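Local coordinates for protein amidase, hydantoinase/carbamoylase family (Paraburkholderia phymatum, PDB 6C0D) that probably hydrolyses N-carbamoyl-L-amino acids as a metal-dependent, homodimeric amidase of the peptidase M20 family, at residues A349-A352 and Q357-H360; M361-S366 and M380-S385. All blocks are in the same frame, centred on the assembly; numbering follows the deposited sequence.

Contact 1. Residues A349-A352 and Q357-H360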
ATOM      1  N   ALA A 349      11.041  -3.602  46.636  1.00 13.67           N
ATOM      2  CA  ALA A 349      11.166  -5.056  46.505  1.00 13.61           C
ATOM      3  C   ALA A 349      12.144  -5.425  45.398  1.00 16.78           C
ATOM      4  O   ALA A 349      12.909  -6.397  45.530  1.00 14.49           O
ATOM      5  CB  ALA A 349       9.799  -5.681  46.222  1.00 14.29           C
ATOM      6  N   ALA A 350      12.119  -4.671  44.293  1.00 12.41           N
ATOM      7  CA  ALA A 350      13.027  -4.960  43.184  1.00 16.00           C
ATOM      8  C   ALA A 350      14.467  -4.719  43.601  1.00 19.20           C
ATOM      9  O   ALA A 350      15.368  -5.484  43.239  1.00 15.97           O
ATOM     10  CB  ALA A 350      12.674  -4.097  41.965  1.00 17.90           C
ATOM     11  N   ASP A 351      14.702  -3.650  44.363  1.00 16.57           N
ATOM     12  CA  ASP A 351      16.058  -3.367  44.797  1.00 17.14           C
ATOM     13  C   ASP A 351      16.548  -4.397  45.809  1.00 18.58           C
ATOM     14  O   ASP A 351      17.746  -4.718  45.836  1.00 18.62           O
ATOM     15  CB  ASP A 351      16.136  -1.964  45.393  1.00 19.12           C
ATOM     16  CG  ASP A 351      17.535  -1.434  45.369  1.00 26.26           C
ATOM     17  OD1 ASP A 351      18.080  -1.243  44.262  1.00 25.82           O
ATOM     18  OD2 ASP A 351      18.095  -1.250  46.451  1.00 26.04           O
ATOM     19  N   ALA A 352      15.639  -4.921  46.634  1.00 14.55           N
ATOM     20  CA  ALA A 352      16.000  -5.926  47.624  1.00 15.16           C
ATOM     21  C   ALA A 352      16.362  -7.249  46.961  1.00 19.70           C
ATOM     22  O   ALA A 352      17.338  -7.903  47.353  1.00 19.09           O
ATOM     23  CB  ALA A 352      14.845  -6.128  48.613  1.00 16.25           C
ATOM     24  N   GLN A 357      19.443  -4.792  38.785  1.00 15.13           N
ATOM     25  CA  GLN A 357      18.830  -5.417  37.615  1.00 14.86           C
ATOM     26  C   GLN A 357      17.378  -4.981  37.441  1.00 17.29           C
ATOM     27  O   GLN A 357      16.567  -5.719  36.877  1.00 17.05           O
ATOM     28  CB  GLN A 357      18.932  -6.944  37.706  1.00 14.90           C
ATOM     29  CG  GLN A 357      20.392  -7.424  37.749  1.00 15.83           C
ATOM     30  CD  GLN A 357      21.180  -7.153  36.481  1.00 17.11           C
ATOM     31  OE1 GLN A 357      20.651  -6.674  35.467  1.00 19.76           O
ATOM     32  NE2 GLN A 357      22.478  -7.476  36.523  1.00 18.99           N
ATOM     33  N   TRP A 358      17.022  -3.790  37.926  1.00 15.84           N
ATOM     34  CA  TRP A 358      15.664  -3.286  37.746  1.00 15.56           C
ATOM     35  C   TRP A 358      15.689  -1.830  37.294  1.00 18.45           C
ATOM     36  O   TRP A 358      16.687  -1.118  37.469  1.00 17.99           O
ATOM     37  CB  TRP A 358      14.842  -3.428  39.047  1.00 15.49           C
ATOM     38  CG  TRP A 358      15.287  -2.485  40.122  1.00 19.04           C
ATOM     39  CD1 TRP A 358      16.310  -2.671  41.016  1.00 17.25           C
ATOM     40  CD2 TRP A 358      14.735  -1.187  40.399  1.00 14.63           C
ATOM     41  NE1 TRP A 358      16.427  -1.552  41.836  1.00 18.53           N
ATOM     42  CE2 TRP A 358      15.471  -0.635  41.475  1.00 20.34           C
ATOM     43  CE3 TRP A 358      13.691  -0.438  39.835  1.00 15.35           C
ATOM     44  CZ2 TRP A 358      15.192   0.638  42.007  1.00 22.45           C
ATOM     45  CZ3 TRP A 358      13.407   0.833  40.364  1.00 18.16           C
ATOM     46  CH2 TRP A 358      14.166   1.359  41.431  1.00 18.56           C
ATOM     47  N   MET A 359      14.582  -1.381  36.687  1.00 14.55           N
ATOM     48  CA  MET A 359      14.494   0.024  36.279  1.00 15.97           C
ATOM     49  C   MET A 359      13.041   0.484  36.280  1.00 19.51           C
ATOM     50  O   MET A 359      12.116  -0.315  36.131  1.00 17.64           O
ATOM     51  CB  MET A 359      15.078   0.271  34.879  1.00 15.68           C
ATOM     52  CG  MET A 359      14.348  -0.531  33.778  1.00 18.83           C
ATOM     53  SD  MET A 359      15.159  -0.532  32.139  1.00 28.44           S
ATOM     54  CE  MET A 359      14.691   1.082  31.568  1.00 30.61           C
ATOM     55  N   HIS A 360      12.853   1.794  36.433  1.00 20.17           N
ATOM     56  CA  HIS A 360      11.574   2.414  36.104  1.00 18.16           C
ATOM     57  C   HIS A 360      11.444   2.554  34.590  1.00 18.81           C
ATOM     58  O   HIS A 360      12.429   2.786  33.878  1.00 18.68           O
ATOM     59  CB  HIS A 360      11.457   3.814  36.720  1.00 18.89           C
ATOM     60  CG  HIS A 360      11.265   3.821  38.205  1.00 19.22           C
ATOM     61  ND1 HIS A 360      12.307   3.990  39.088  1.00 21.91           N
ATOM     62  CD2 HIS A 360      10.139   3.732  38.957  1.00 19.76           C
ATOM     63  CE1 HIS A 360      11.839   3.977  40.325  1.00 21.43           C
ATOM     64  NE2 HIS A 360      10.525   3.824  40.274  1.00 25.22           N
TER

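Contact 2. Residues M361-S366 and M380-S385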
ATOM      1  N   MET A 361      10.206   2.459  34.103  1.00 18.02           N
ATOM      2  CA  MET A 361       9.973   2.576  32.661  1.00 16.74           C
ATOM      3  C   MET A 361       8.485   2.751  32.402  1.00 16.84           C
ATOM      4  O   MET A 361       7.665   2.265  33.183  1.00 18.89           O
ATOM      5  CB  MET A 361      10.468   1.318  31.924  1.00 18.37           C
ATOM      6  CG  MET A 361       9.805   0.047  32.501  1.00 16.00           C
ATOM      7  SD  MET A 361      10.469  -1.471  31.732  1.00 22.01           S
ATOM      8  CE  MET A 361       9.775  -1.340  30.088  1.00 24.68           C
ATOM      9  N   PRO A 362       8.101   3.418  31.320  1.00 18.09           N
ATOM     10  CA  PRO A 362       6.687   3.447  30.945  1.00 18.43           C
ATOM     11  C   PRO A 362       6.278   2.122  30.326  1.00 20.90           C
ATOM     12  O   PRO A 362       7.120   1.332  29.873  1.00 19.45           O
ATOM     13  CB  PRO A 362       6.625   4.577  29.911  1.00 20.01           C
ATOM     14  CG  PRO A 362       7.993   4.460  29.215  1.00 25.97           C
ATOM     15  CD  PRO A 362       8.952   4.136  30.347  1.00 20.86           C
ATOM     16  N   SER A 363       4.963   1.895  30.300  1.00 18.63           N
ATOM     17  CA  SER A 363       4.378   0.824  29.505  1.00 24.20           C
ATOM     18  C   SER A 363       3.946   1.384  28.157  1.00 25.52           C
ATOM     19  O   SER A 363       3.031   2.214  28.090  1.00 22.13           O
ATOM     20  CB  SER A 363       3.182   0.181  30.206  1.00 20.43           C
ATOM     21  OG  SER A 363       2.528  -0.699  29.294  1.00 21.66           O
ATOM     22  N   GLY A 364       4.573   0.905  27.077  1.00 22.31           N
ATOM     23  CA  GLY A 364       4.178   1.375  25.761  1.00 24.29           C
ATOM     24  C   GLY A 364       2.910   0.747  25.225  1.00 25.24           C
ATOM     25  O   GLY A 364       2.420   1.163  24.169  1.00 27.04           O
ATOM     26  N   ALA A 365       2.371  -0.247  25.930  1.00 24.24           N
ATOM     27  CA  ALA A 365       1.167  -0.958  25.516  1.00 28.50           C
ATOM     28  C   ALA A 365       0.053  -0.736  26.534  1.00 24.17           C
ATOM     29  O   ALA A 365       0.313  -0.398  27.684  1.00 24.21           O
ATOM     30  CB  ALA A 365       1.431  -2.465  25.384  1.00 28.75           C
ATOM     31  N   SER A 366      -1.183  -0.977  26.106  1.00 25.34           N
ATOM     32  CA  SER A 366      -2.333  -0.829  26.986  0.54 24.68           C
ATOM     33  C   SER A 366      -2.590  -2.121  27.762  1.00 31.35           C
ATOM     34  O   SER A 366      -2.217  -3.215  27.339  1.00 25.10           O
ATOM     35  CB  SER A 366      -3.575  -0.426  26.183  0.54 30.02           C
ATOM     36  OG  SER A 366      -3.844  -1.326  25.129  0.54 28.31           O
ATOM     37  N   MET A 380       1.994  -1.693  37.973  1.00 13.97           N
ATOM     38  CA  MET A 380       2.399  -2.821  37.139  1.00 14.93           C
ATOM     39  C   MET A 380       3.869  -3.153  37.353  1.00 14.71           C
ATOM     40  O   MET A 380       4.693  -2.273  37.610  1.00 16.25           O
ATOM     41  CB  MET A 380       2.181  -2.534  35.637  1.00 13.62           C
ATOM     42  CG  MET A 380       0.714  -2.360  35.278  1.00 14.36           C
ATOM     43  SD  MET A 380       0.491  -2.390  33.467  1.00 19.96           S
ATOM     44  CE  MET A 380       0.642  -4.152  33.118  1.00 23.90           C
ATOM     45  N   LEU A 381       4.189  -4.437  37.184  1.00 14.16           N
ATOM     46  CA  LEU A 381       5.559  -4.924  37.271  1.00 16.08           C
ATOM     47  C   LEU A 381       5.845  -5.711  36.005  1.00 16.10           C
ATOM     48  O   LEU A 381       5.068  -6.608  35.664  1.00 18.27           O
ATOM     49  CB  LEU A 381       5.739  -5.830  38.501  1.00 16.83           C
ATOM     50  CG  LEU A 381       7.185  -6.250  38.782  1.00 20.29           C
ATOM     51  CD1 LEU A 381       7.902  -5.049  39.408  1.00 18.68           C
ATOM     52  CD2 LEU A 381       7.229  -7.456  39.713  1.00 22.49           C
ATOM     53  N   PHE A 382       6.955  -5.396  35.320  1.00 14.85           N
ATOM     54  CA  PHE A 382       7.317  -6.058  34.067  1.00 15.05           C
ATOM     55  C   PHE A 382       8.470  -7.050  34.265  1.00 14.97           C
ATOM     56  O   PHE A 382       9.380  -6.805  35.065  1.00 17.48           O
ATOM     57  CB  PHE A 382       7.756  -5.040  33.008  1.00 17.60           C
ATOM     58  CG  PHE A 382       6.619  -4.349  32.283  1.00 18.02           C
ATOM     59  CD1 PHE A 382       5.297  -4.718  32.505  1.00 25.69           C
ATOM     60  CD2 PHE A 382       6.883  -3.317  31.397  1.00 20.93           C
ATOM     61  CE1 PHE A 382       4.263  -4.079  31.827  1.00 33.06           C
ATOM     62  CE2 PHE A 382       5.851  -2.683  30.694  1.00 22.76           C
ATOM     63  CZ  PHE A 382       4.545  -3.076  30.914  1.00 24.20           C
ATOM     64  N   VAL A 383       8.404  -8.161  33.531  1.00 15.16           N
ATOM     65  CA  VAL A 383       9.544  -9.058  33.347  0.69 17.85           C
ATOM     66  C   VAL A 383       9.846  -9.111  31.859  1.00 19.34           C
ATOM     67  O   VAL A 383       8.950  -8.920  31.024  1.00 26.58           O
ATOM     68  CB  VAL A 383       9.293 -10.471  33.899  0.69 18.03           C
ATOM     69  CG1 VAL A 383       9.107 -10.423  35.410  0.69 15.40           C
ATOM     70  CG2 VAL A 383       8.115 -11.136  33.200  0.69 19.88           C
ATOM     71  N   PRO A 384      11.102  -9.332  31.463  1.00 21.05           N
ATOM     72  CA  PRO A 384      11.416  -9.271  30.034  1.00 20.71           C
ATOM     73  C   PRO A 384      10.875 -10.483  29.297  1.00 24.99           C
ATOM     74  O   PRO A 384      10.706 -11.568  29.860  1.00 34.69           O
ATOM     75  CB  PRO A 384      12.953  -9.252  29.992  1.00 25.81           C
ATOM     76  CG  PRO A 384      13.379  -9.818  31.301  1.00 23.70           C
ATOM     77  CD  PRO A 384      12.308  -9.522  32.290  1.00 27.66           C
ATOM     78  N   SER A 385      10.677 -10.300  28.001  1.00 31.41           N
ATOM     79  CA  SER A 385      10.423 -11.419  27.109  1.00 42.42           C
ATOM     80  C   SER A 385      11.318 -11.278  25.879  1.00 36.42           C
ATOM     81  O   SER A 385      11.629 -10.163  25.442  1.00 33.91           O
ATOM     82  CB  SER A 385       8.936 -11.494  26.728  1.00 53.44           C
ATOM     83  OG  SER A 385       8.462 -12.826  26.714  1.00 59.56           O
TER

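Contact 1. Residues A349-A352 and Q357-H360
The backbones approach most closely at Ala350 and Trp358, whose CA atoms are 6.3 Å apart, where helix 340-353 passes the start of strand 358-363. This is a helix–loop–strand connection within the M20 peptidase fold, four residues separating the two segments; the strand runs parallel to strand 210-227, with backbone bonds from Met359 to Ile210 and Val212. Ala350 and Trp358 both touch Ile210, so Ala350 meets the indole and strand 210-227 together. Trp358 has CG between its backbone N and carbonyl carbon (chi1 71°), which turns the ring toward the helix. Ala350 CB then sits over one ring face, 3.9 Å from the centroid of the five-membered ring, a CH-pi contact displaced toward the rim; its nearest ring atom is Trp358 CG at 3.6 Å. A sulfate, probably from the crystallisation liquor, lies about 3 Å from the Trp358 side chain between nearest atoms. The carboxylate of Asp351 meets the ring edge, while its backbone N lies over the face with Ala350 CB. Carboxylate and ring planes are 81° apart. The N-H...O angle of 168° makes the bond nearly straight: OD1, almost in the ring plane, accepts the N-H of Trp358 NE1 at 3.0 Å through its anti lone pair.

Contact 2. Residues M361-S366 and M380-S385
The ring of Phe382 meets segment 361-366 along its rim: Met361 CE and Ser363 OG both lie at the edge, close to the ring plane, and neither side chain is laid over a face. The methyl end of Met361 reaches one corner, with CE 3.7 Å from Phe382 CD2. Its sulfur makes a Met-aromatic contact of the edge type, SD being 5.4 Å from the ring centroid and 77° off the ring normal. The chain of Met361 is extended at chi2 and bends at chi3, which brings CE back alongside the ring. Farther round the rim, Ser363 touches the outermost carbon, with OG 3.5 Å and CB 3.6 Å from Phe382 CZ. The segments of strands 361-363 and 380-384 run nearly perpendicular, at 98°, with axes 9.2 Å apart at closest approach; the side chains bridge this gap without a hydrogen bond between the segments. Each strand pairs instead with strand 210-227 of the M20 fold, 358-363 parallel and 378-384 antiparallel to it. Val213 of that shared strand touches both Ser363 and Phe382. Phe382 also packs against His196, a zinc ligand in this structure, at about 4 Å between nearest side-chain atoms, which is consistent with a second-shell place beside the metal site. Ser363 holds OG anti to its backbone N (chi1 171°), from where it donates to Ala365 O at 2.8 Å. That bond spans the turn leaving the strand and ties the same oxygen that touches the ring to the following loop, while His367 NE2 makes a weak second bond to it. Beyond the turn, Ala365 packs on Thr235 of the second subunit, and Ser366 N is hydrogen-bonded to a sulfonate oxygen of a bound HEPES molecule, probably from the crystallisation liquor.

How the contacts relate
From the N-terminal side, the chain leaves helix 340-353 and turns through a short loop into strand 358-363; contact 1 closes that loop. Contact 2 opens on the next residue of the same strand, and its longer excursion, which contains helix 368-372, is closed when strand 378-384 arrives. The two are therefore in series, neither nested nor crossed, with centres about 14 Å apart and no touch between them beyond the chain continuity from His360 to Met361. Strand 358-363 is their common element: its beginning holds helix 340-353, its end faces strand 378-384. Through strand 210-227, which pairs with both strands, they link helix 340-353 with the zinc-site region.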